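Side-chain contacts in transcriptional regulator (LacI family) (Clostridium acetobutylicum ATCC 824, PDB 3G85), which probably acts as a DNA-binding transcription factor of the LacI family, recognising regulatory sequences and so controlling gene expression: residues Ser119-Lys124 with Gly274-Arg279; Ser198-Val203 with Ile220-Met225; Val206-Gln211 with Ser234-Thr239. One frame throughout, in Å; residues are numbered along the deposited sequence.

Interaction 1 of 3, residues Ser119-Lys124 with Gly274-Arg279; sequences SLLFAK and GPLILR
No ring, amide or other flat group takes part where Leu121 meets Leu276 and Leu278, so there are no faces or edges to match and the contact is made by branched leucine ends alone. A single methyl does the touching from the helix: Leu121 CD1 lies 3.7 Å from Leu278 CD2 and 3.9 Å from Leu276 CD1. The two partner methyls, Leu276 CD1 and Leu278 CD2, are 4.3 Å apart, which makes the three carbons a nearly regular triangle at van der Waals spacing. Leu276 CD2 stands farther off, 4.2 Å from Leu121 CD1.

The two leucines of 274-279 receive Leu121 differently. The Leu276 side chain crosses it at about a right angle, whereas that of Leu278 slides past it in the opposite direction. At Leu121 the CB bond already points to the other segment, and CG trans to the backbone N (chi1 -177°) carries CD1 outward from the helix. Leu278 starts less well aimed; its CG sits beside its own N (chi1 -58°), and only the end of the side chain comes close. With 95 Å² buried in all and Leu278 exposed, this is a small, partly buried apolar patch beside the outermost strand, with no hydrogen bond across it.

Thr239 touches both Leu121 and Leu276, placing strand 239-242 next to the patch. Strand 276-277 runs antiparallel to that strand as the outermost member of the mixed sheet, with Ile277 bonded through its backbone to Ile240. Helix 111-124 lies on one face of this sheet, where Leu121 and Phe122 also touch Val221, the layered alpha/beta arrangement of the periplasmic binding protein-like domain. Leu121 extends that packing to the outermost strand, while Ser119 and Leu120 rest on helix 140-155 and Lys117 NZ bonds to Gly274 O.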
loop_
_atom_site.group_PDB
_atom_site.type_symbol
_atom_site.label_atom_id
_atom_site.label_comp_id
_atom_site.label_asym_id
_atom_site.label_seq_id
_atom_site.Cartn_x
_atom_site.Cartn_y
_atom_site.Cartn_z
ATOM N N SER A 119 -10.256 -0.459 12.248
ATOM C CA SER A 119 -11.328 0.079 13.091
ATOM C C SER A 119 -12.023 -0.960 13.960
ATOM O O SER A 119 -12.217 -0.739 15.165
ATOM C CB SER A 119 -12.364 0.809 12.257
ATOM O OG SER A 119 -13.331 1.358 13.148
ATOM N N LEU A 120 -12.396 -2.092 13.359
ATOM C CA LEU A 120 -13.077 -3.159 14.104
ATOM C C LEU A 120 -12.223 -3.767 15.205
ATOM O O LEU A 120 -12.755 -4.255 16.202
ATOM C CB LEU A 120 -13.649 -4.234 13.151
ATOM C CG LEU A 120 -14.768 -3.714 12.225
ATOM C CD1 LEU A 120 -15.187 -4.733 11.157
ATOM C CD2 LEU A 120 -16.002 -3.187 13.000
ATOM N N LEU A 121 -10.897 -3.748 15.051
ATOM C CA LEU A 121 -10.027 -4.221 16.126
ATOM C C LEU A 121 -10.191 -3.294 17.341
ATOM O O LEU A 121 -10.276 -3.753 18.495
ATOM C CB LEU A 121 -8.548 -4.261 15.666
ATOM C CG LEU A 121 -7.504 -4.807 16.662
ATOM C CD1 LEU A 121 -6.264 -5.307 16.004
ATOM C CD2 LEU A 121 -7.109 -3.785 17.716
ATOM N N PHE A 122 -10.204 -1.988 17.085
ATOM C CA PHE A 122 -10.426 -0.999 18.150
ATOM C C PHE A 122 -11.851 -1.129 18.733
ATOM O O PHE A 122 -12.028 -1.050 19.958
ATOM C CB PHE A 122 -10.213 0.430 17.625
ATOM C CG PHE A 122 -8.753 0.750 17.279
ATOM C CD1 PHE A 122 -7.714 0.225 18.045
ATOM C CD2 PHE A 122 -8.439 1.585 16.201
ATOM C CE1 PHE A 122 -6.367 0.519 17.738
ATOM C CE2 PHE A 122 -7.101 1.906 15.914
ATOM C CZ PHE A 122 -6.072 1.368 16.699
ATOM N N ALA A 123 -12.842 -1.302 17.847
ATOM C CA ALA A 123 -14.263 -1.449 18.256
ATOM C C ALA A 123 -14.444 -2.644 19.169
ATOM O O ALA A 123 -15.186 -2.575 20.160
ATOM C CB ALA A 123 -15.144 -1.593 17.058
ATOM N N LYS A 124 -13.760 -3.733 18.819
ATOM C CA LYS A 124 -13.797 -4.991 19.536
ATOM C C LYS A 124 -13.191 -4.845 20.903
ATOM O O LYS A 124 -13.555 -5.588 21.799
ATOM C CB LYS A 124 -13.001 -6.030 18.764
ATOM C CG LYS A 124 -13.373 -7.453 19.001
ATOM C CD LYS A 124 -13.030 -8.255 17.738
ATOM C CE LYS A 124 -13.930 -7.812 16.570
ATOM N NZ LYS A 124 -13.450 -8.289 15.226
ATOM N N GLY A 274 -6.384 -7.932 2.341
ATOM C CA GLY A 274 -5.179 -7.488 3.094
ATOM C C GLY A 274 -5.299 -7.990 4.527
ATOM O O GLY A 274 -6.216 -7.570 5.219
ATOM N N PRO A 275 -4.458 -8.965 4.949
ATOM C CA PRO A 275 -4.737 -9.617 6.252
ATOM C C PRO A 275 -4.430 -8.752 7.461
ATOM O O PRO A 275 -3.410 -8.029 7.474
ATOM C CB PRO A 275 -3.766 -10.798 6.286
ATOM C CG PRO A 275 -2.608 -10.329 5.464
ATOM C CD PRO A 275 -3.258 -9.527 4.314
ATOM N N LEU A 276 -5.277 -8.846 8.483
ATOM C CA LEU A 276 -4.905 -8.315 9.785
ATOM C C LEU A 276 -3.947 -9.281 10.459
ATOM O O LEU A 276 -4.258 -10.488 10.668
ATOM C CB LEU A 276 -6.140 -8.039 10.653
ATOM C CG LEU A 276 -5.927 -7.687 12.137
ATOM C CD1 LEU A 276 -5.409 -6.271 12.300
ATOM C CD2 LEU A 276 -7.259 -7.834 12.855
ATOM N N ILE A 277 -2.762 -8.782 10.782
ATOM C CA ILE A 277 -1.732 -9.622 11.379
ATOM C C ILE A 277 -1.527 -9.140 12.799
ATOM O O ILE A 277 -0.931 -8.114 13.026
ATOM C CB ILE A 277 -0.433 -9.604 10.583
ATOM C CG1 ILE A 277 -0.704 -9.984 9.113
ATOM C CG2 ILE A 277 0.636 -10.530 11.238
ATOM C CD1 ILE A 277 0.531 -10.037 8.216
ATOM N N LEU A 278 -2.069 -9.888 13.761
ATOM C CA LEU A 278 -1.969 -9.502 15.174
ATOM C C LEU A 278 -0.566 -9.722 15.713
ATOM O O LEU A 278 0.019 -10.807 15.576
ATOM C CB LEU A 278 -2.972 -10.308 16.023
ATOM C CG LEU A 278 -4.462 -10.225 15.683
ATOM C CD1 LEU A 278 -5.301 -11.123 16.621
ATOM C CD2 LEU A 278 -4.946 -8.798 15.742
ATOM N N ARG A 279 -0.009 -8.672 16.288
ATOM C CA ARG A 279 1.287 -8.743 16.936
ATOM C C ARG A 279 1.059 -8.542 18.420
ATOM O O ARG A 279 0.158 -7.811 18.811
ATOM C CB ARG A 279 2.250 -7.690 16.366
ATOM C CG ARG A 279 3.145 -8.217 15.257
ATOM C CD ARG A 279 2.350 -8.523 14.016
ATOM N NE ARG A 279 3.199 -8.967 12.887
ATOM C CZ ARG A 279 3.784 -8.124 12.034
ATOM N NH1 ARG A 279 3.614 -6.813 12.172
ATOM N NH2 ARG A 279 4.504 -8.590 11.011
#

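Interaction 2 of 3, residues Ser198-Val203 with Ile220-Met225; sequences SIALGV and IVAIGM
Val203 N bonds to Ile199 O at 2.9 Å within the helix, the shorter of the two main-chain bonds inside 198-203; across to Ile220 and Ala222 there is no polar bond at all. What meets the strand is apolar. Ala200 CB stands 3.7 Å from Ala222 CB, the nearest side-chain approach between the segments, at the point where the backbones also come closest, CA of Ala200 to CA of Ala222 being 6.3 Å. Three residues farther along the helix, Val203 CG1 reaches Ile220 CD1 at 4.1 Å, the two side chains passing in opposite directions. Ile220 divides its branches: CD1 goes to Val203, whereas CG2, anti to the backbone N, lies 4.2 Å from Ala200 CB.

Small alanines on both sides agree with a short separation, the axes of helix 198-203 and strand 220-224 approaching to 8.2 Å with 146° between their N-to-C directions, closer to antiparallel than to perpendicular. All four touching residues are buried. Ala200 also meets Cys194, and Val203 meets Leu192, on the preceding strand. Helix 197-209 thus covers two parallel neighbours, 191-194 and 219-224, as the connecting helix of a beta-alpha-beta unit in the periplasmic binding protein-like fold.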
loop_
_atom_site.group_PDB
_atom_site.type_symbol
_atom_site.label_atom_id
_atom_site.label_comp_id
_atom_site.label_asym_id
_atom_site.label_seq_id
_atom_site.Cartn_x
_atom_site.Cartn_y
_atom_site.Cartn_z
ATOM N N SER A 198 6.026 2.682 8.386
ATOM C CA SER A 198 7.192 3.537 8.676
ATOM C C SER A 198 6.789 4.611 9.680
ATOM O O SER A 198 7.531 4.944 10.595
ATOM C CB SER A 198 7.722 4.228 7.407
ATOM O OG SER A 198 8.340 3.267 6.577
ATOM N N ILE A 199 5.589 5.149 9.489
ATOM C CA ILE A 199 5.058 6.139 10.402
ATOM C C ILE A 199 4.950 5.518 11.787
ATOM O O ILE A 199 5.368 6.117 12.793
ATOM C CB ILE A 199 3.711 6.691 9.873
ATOM C CG1 ILE A 199 3.962 7.690 8.720
ATOM C CG2 ILE A 199 2.881 7.302 11.017
ATOM C CD1 ILE A 199 2.706 8.144 8.060
ATOM N N ALA A 200 4.393 4.315 11.860
ATOM C CA ALA A 200 4.220 3.632 13.157
ATOM C C ALA A 200 5.544 3.368 13.870
ATOM O O ALA A 200 5.649 3.511 15.096
ATOM C CB ALA A 200 3.454 2.316 12.952
ATOM N N LEU A 201 6.572 3.014 13.111
ATOM C CA LEU A 201 7.883 2.763 13.726
ATOM C C LEU A 201 8.482 4.037 14.340
ATOM O O LEU A 201 9.049 3.992 15.449
ATOM C CB LEU A 201 8.864 2.174 12.720
ATOM C CG LEU A 201 8.500 0.750 12.276
ATOM C CD1 LEU A 201 9.435 0.363 11.112
ATOM C CD2 LEU A 201 8.493 -0.273 13.476
ATOM N N GLY A 202 8.292 5.159 13.664
ATOM C CA GLY A 202 8.726 6.456 14.192
ATOM C C GLY A 202 7.942 6.842 15.448
ATOM O O GLY A 202 8.512 7.368 16.422
ATOM N N VAL A 203 6.634 6.615 15.405
ATOM C CA VAL A 203 5.756 6.889 16.564
ATOM C C VAL A 203 6.214 6.120 17.812
ATOM O O VAL A 203 6.386 6.685 18.891
ATOM C CB VAL A 203 4.302 6.575 16.261
ATOM C CG1 VAL A 203 3.470 6.584 17.596
ATOM C CG2 VAL A 203 3.733 7.529 15.183
ATOM N N ILE A 220 -1.703 0.749 18.802
ATOM C CA ILE A 220 -1.473 1.173 17.414
ATOM C C ILE A 220 -1.864 0.073 16.444
ATOM O O ILE A 220 -1.609 -1.092 16.696
ATOM C CB ILE A 220 0.033 1.509 17.188
ATOM C CG1 ILE A 220 0.464 2.599 18.170
ATOM C CG2 ILE A 220 0.280 1.910 15.695
ATOM C CD1 ILE A 220 2.010 2.810 18.317
ATOM N N VAL A 221 -2.462 0.450 15.328
ATOM C CA VAL A 221 -2.629 -0.455 14.187
ATOM C C VAL A 221 -2.099 0.332 13.005
ATOM O O VAL A 221 -2.379 1.522 12.871
ATOM C CB VAL A 221 -4.083 -0.854 13.907
ATOM C CG1 VAL A 221 -4.192 -1.699 12.597
ATOM C CG2 VAL A 221 -4.618 -1.679 15.088
ATOM N N ALA A 222 -1.295 -0.313 12.174
ATOM C CA ALA A 222 -0.717 0.403 11.037
ATOM C C ALA A 222 -1.000 -0.368 9.773
ATOM O O ALA A 222 -1.168 -1.569 9.810
ATOM C CB ALA A 222 0.767 0.539 11.211
ATOM N N ILE A 223 -1.023 0.332 8.644
ATOM C CA ILE A 223 -1.099 -0.322 7.329
ATOM C C ILE A 223 0.312 -0.793 6.952
ATOM O O ILE A 223 1.267 -0.007 6.972
ATOM C CB ILE A 223 -1.647 0.629 6.243
ATOM C CG1 ILE A 223 -3.085 1.099 6.577
ATOM C CG2 ILE A 223 -1.538 -0.016 4.828
ATOM C CD1 ILE A 223 -4.115 -0.065 6.561
ATOM N N GLY A 224 0.439 -2.071 6.627
ATOM C CA GLY A 224 1.767 -2.643 6.346
ATOM C C GLY A 224 2.152 -2.448 4.901
ATOM O O GLY A 224 1.516 -3.000 3.998
HETATM N N MSE A 225 3.170 -1.627 4.664
HETATM C CA MSE A 225 3.583 -1.342 3.284
HETATM C C MSE A 225 4.976 -1.884 3.027
HETATM O O MSE A 225 5.250 -2.393 1.938
HETATM C CB MSE A 225 3.553 0.167 3.004
HETATM C CG MSE A 225 2.248 0.809 3.409
HETATM SE SE MSE A 225 2.146 2.585 2.591
HETATM C CE MSE A 225 0.297 2.865 2.815
#

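Interaction 3 of 3, residues Val206-Gln211 with Ser234-Thr239; sequences VLNKRQ and STPPVT
With CG opposite the carbonyl carbon and beside its own N (chi1 -75°), the side chain of Asn208 leaves the helix toward Thr235 and presents its amide nitrogen to the loop. Asn208 ND2 donates to Thr235 O at 2.7 Å, and the N-H...O angle of 160° makes the bond nearly straight. The acceptor lies practically in the amide plane of Asn208. From the other end the match is less exact, since ND2 is tilted 31° from the plane of the Thr235 carbonyl. The amide oxygen turns to the next residue, Asn208 OD1 being 4.3 Å from Pro236 CD, a loose approach.

The accepting carbonyl belongs to the cis peptide between Thr235 and Pro236, in the loop that joins helix 228-232 to strand 239-242. Just beyond Asn208 the helix finishes in a Schellman motif: Gln211 takes positive phi, and its N bonds back to Asn208 O at 3.1 Å. Asn208 therefore serves the helix end with its main chain and the loop with its side chain. The loop has its own internal tie, Ser234 OG donating to Pro236 O at 2.7 Å from above the carbonyl plane. Pro236 also packs on Ile204 and Ile214. Asn208 and Thr235 are exposed, and each touches a crystal neighbour, so the lattice may influence this surface bond.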
loop_
_atom_site.group_PDB
_atom_site.type_symbol
_atom_site.label_atom_id
_atom_site.label_comp_id
_atom_site.label_asym_id
_atom_site.label_seq_id
_atom_site.Cartn_x
_atom_site.Cartn_y
_atom_site.Cartn_z
ATOM N N VAL A 206 9.238 7.491 19.654
ATOM C CA VAL A 206 8.932 8.607 20.561
ATOM C C VAL A 206 8.203 8.105 21.815
ATOM O O VAL A 206 8.573 8.464 22.940
ATOM C CB VAL A 206 8.127 9.697 19.839
ATOM C CG1 VAL A 206 7.653 10.784 20.837
ATOM C CG2 VAL A 206 8.960 10.324 18.757
ATOM N N LEU A 207 7.177 7.276 21.638
ATOM C CA LEU A 207 6.436 6.726 22.776
ATOM C C LEU A 207 7.335 5.942 23.734
ATOM O O LEU A 207 7.130 5.987 24.964
ATOM C CB LEU A 207 5.274 5.838 22.316
ATOM C CG LEU A 207 4.189 6.379 21.387
ATOM C CD1 LEU A 207 3.106 5.331 21.268
ATOM C CD2 LEU A 207 3.601 7.713 21.838
ATOM N N ASN A 208 8.312 5.208 23.193
ATOM C CA ASN A 208 9.292 4.511 24.029
ATOM C C ASN A 208 10.181 5.473 24.849
ATOM O O ASN A 208 10.372 5.267 26.055
ATOM C CB ASN A 208 10.159 3.573 23.189
ATOM C CG ASN A 208 9.411 2.312 22.766
ATOM O OD1 ASN A 208 8.320 2.028 23.268
ATOM N ND2 ASN A 208 10.006 1.536 21.854
ATOM N N LYS A 209 10.719 6.502 24.198
ATOM C CA LYS A 209 11.537 7.530 24.850
ATOM C C LYS A 209 10.756 8.218 25.981
ATOM O O LYS A 209 11.299 8.484 27.044
ATOM C CB LYS A 209 12.007 8.600 23.846
ATOM C CG LYS A 209 13.278 8.269 23.070
ATOM C CD LYS A 209 13.841 9.486 22.298
ATOM C CE LYS A 209 14.604 10.447 23.226
ATOM N NZ LYS A 209 15.612 11.346 22.547
ATOM N N ARG A 210 9.481 8.493 25.735
ATOM C CA ARG A 210 8.642 9.189 26.691
ATOM C C ARG A 210 7.931 8.246 27.667
ATOM O O ARG A 210 7.153 8.699 28.511
ATOM C CB ARG A 210 7.673 10.112 25.950
ATOM C CG ARG A 210 8.449 11.213 25.247
ATOM C CD ARG A 210 7.614 12.298 24.644
ATOM N NE ARG A 210 8.445 13.136 23.773
ATOM C CZ ARG A 210 8.032 14.256 23.188
ATOM N NH1 ARG A 210 6.806 14.702 23.402
ATOM N NH2 ARG A 210 8.849 14.938 22.404
ATOM N N GLN A 211 8.234 6.946 27.563
ATOM C CA GLN A 211 7.728 5.899 28.468
ATOM C C GLN A 211 6.195 5.794 28.484
ATOM O O GLN A 211 5.570 5.524 29.519
ATOM C CB GLN A 211 8.296 6.080 29.888
ATOM C CG GLN A 211 9.737 6.594 29.895
ATOM C CD GLN A 211 10.376 6.571 31.274
ATOM O OE1 GLN A 211 10.410 5.534 31.938
ATOM N NE2 GLN A 211 10.898 7.713 31.700
ATOM N N SER A 234 9.745 -5.239 16.005
ATOM C CA SER A 234 9.962 -3.930 16.631
ATOM C C SER A 234 9.760 -4.048 18.163
ATOM O O SER A 234 9.283 -5.076 18.657
ATOM C CB SER A 234 9.007 -2.889 16.061
ATOM O OG SER A 234 7.686 -3.410 16.089
ATOM N N THR A 235 10.141 -3.012 18.900
ATOM C CA THR A 235 9.869 -2.995 20.344
ATOM C C THR A 235 8.838 -1.905 20.629
ATOM O O THR A 235 9.170 -0.727 20.572
ATOM C CB THR A 235 11.175 -2.763 21.163
ATOM O OG1 THR A 235 12.098 -3.840 20.906
ATOM C CG2 THR A 235 10.855 -2.733 22.678
ATOM N N PRO A 236 7.567 -2.283 20.861
ATOM C CA PRO A 236 6.990 -3.611 20.809
ATOM C C PRO A 236 6.578 -3.949 19.364
ATOM O O PRO A 236 6.611 -3.058 18.504
ATOM C CB PRO A 236 5.733 -3.447 21.677
ATOM C CG PRO A 236 5.272 -2.142 21.324
ATOM C CD PRO A 236 6.528 -1.284 21.196
ATOM N N PRO A 237 6.236 -5.222 19.091
ATOM C CA PRO A 237 5.638 -5.574 17.805
ATOM C C PRO A 237 4.363 -4.764 17.548
ATOM O O PRO A 237 3.591 -4.458 18.471
ATOM C CB PRO A 237 5.375 -7.080 17.952
ATOM C CG PRO A 237 6.499 -7.525 18.905
ATOM C CD PRO A 237 6.461 -6.425 19.915
ATOM N N VAL A 238 4.185 -4.375 16.300
ATOM C CA VAL A 238 3.068 -3.550 15.872
ATOM C C VAL A 238 2.099 -4.399 15.057
ATOM O O VAL A 238 2.478 -5.059 14.062
ATOM C CB VAL A 238 3.582 -2.406 14.968
ATOM C CG1 VAL A 238 2.405 -1.498 14.426
ATOM C CG2 VAL A 238 4.600 -1.591 15.702
ATOM N N THR A 239 0.834 -4.357 15.472
ATOM C CA THR A 239 -0.227 -4.980 14.700
ATOM C C THR A 239 -0.441 -4.246 13.395
ATOM O O THR A 239 -0.496 -3.018 13.367
ATOM C CB THR A 239 -1.530 -5.026 15.501
ATOM O OG1 THR A 239 -1.366 -6.012 16.524
ATOM C CG2 THR A 239 -2.726 -5.394 14.587
#

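In the fold
From the N terminus the chain first supplies helix 111-124, whose end waits for its partner until Gly274-Arg279; interaction 1 thereby closes the long loop that holds both other contacts. Helix 197-209 then provides the first halves of interactions 2 and 3 in succession. Interaction 2 closes on strand 219-224, and interaction 3 on the loop at 234-239, so these two cross. Ile220 CD1, 4.0 Å from Leu207 CD1, joins interactions 2 and 3; Phe122 CZ, 3.7 Å from Val221 CG2, joins 1 and 2. Arg279, near the end of the modelled chain, makes probable hydrogen bonds to Val238 and Thr239, joining 1 and 3. Helices 111-124 and 197-209 are thus tied to one mixed sheet.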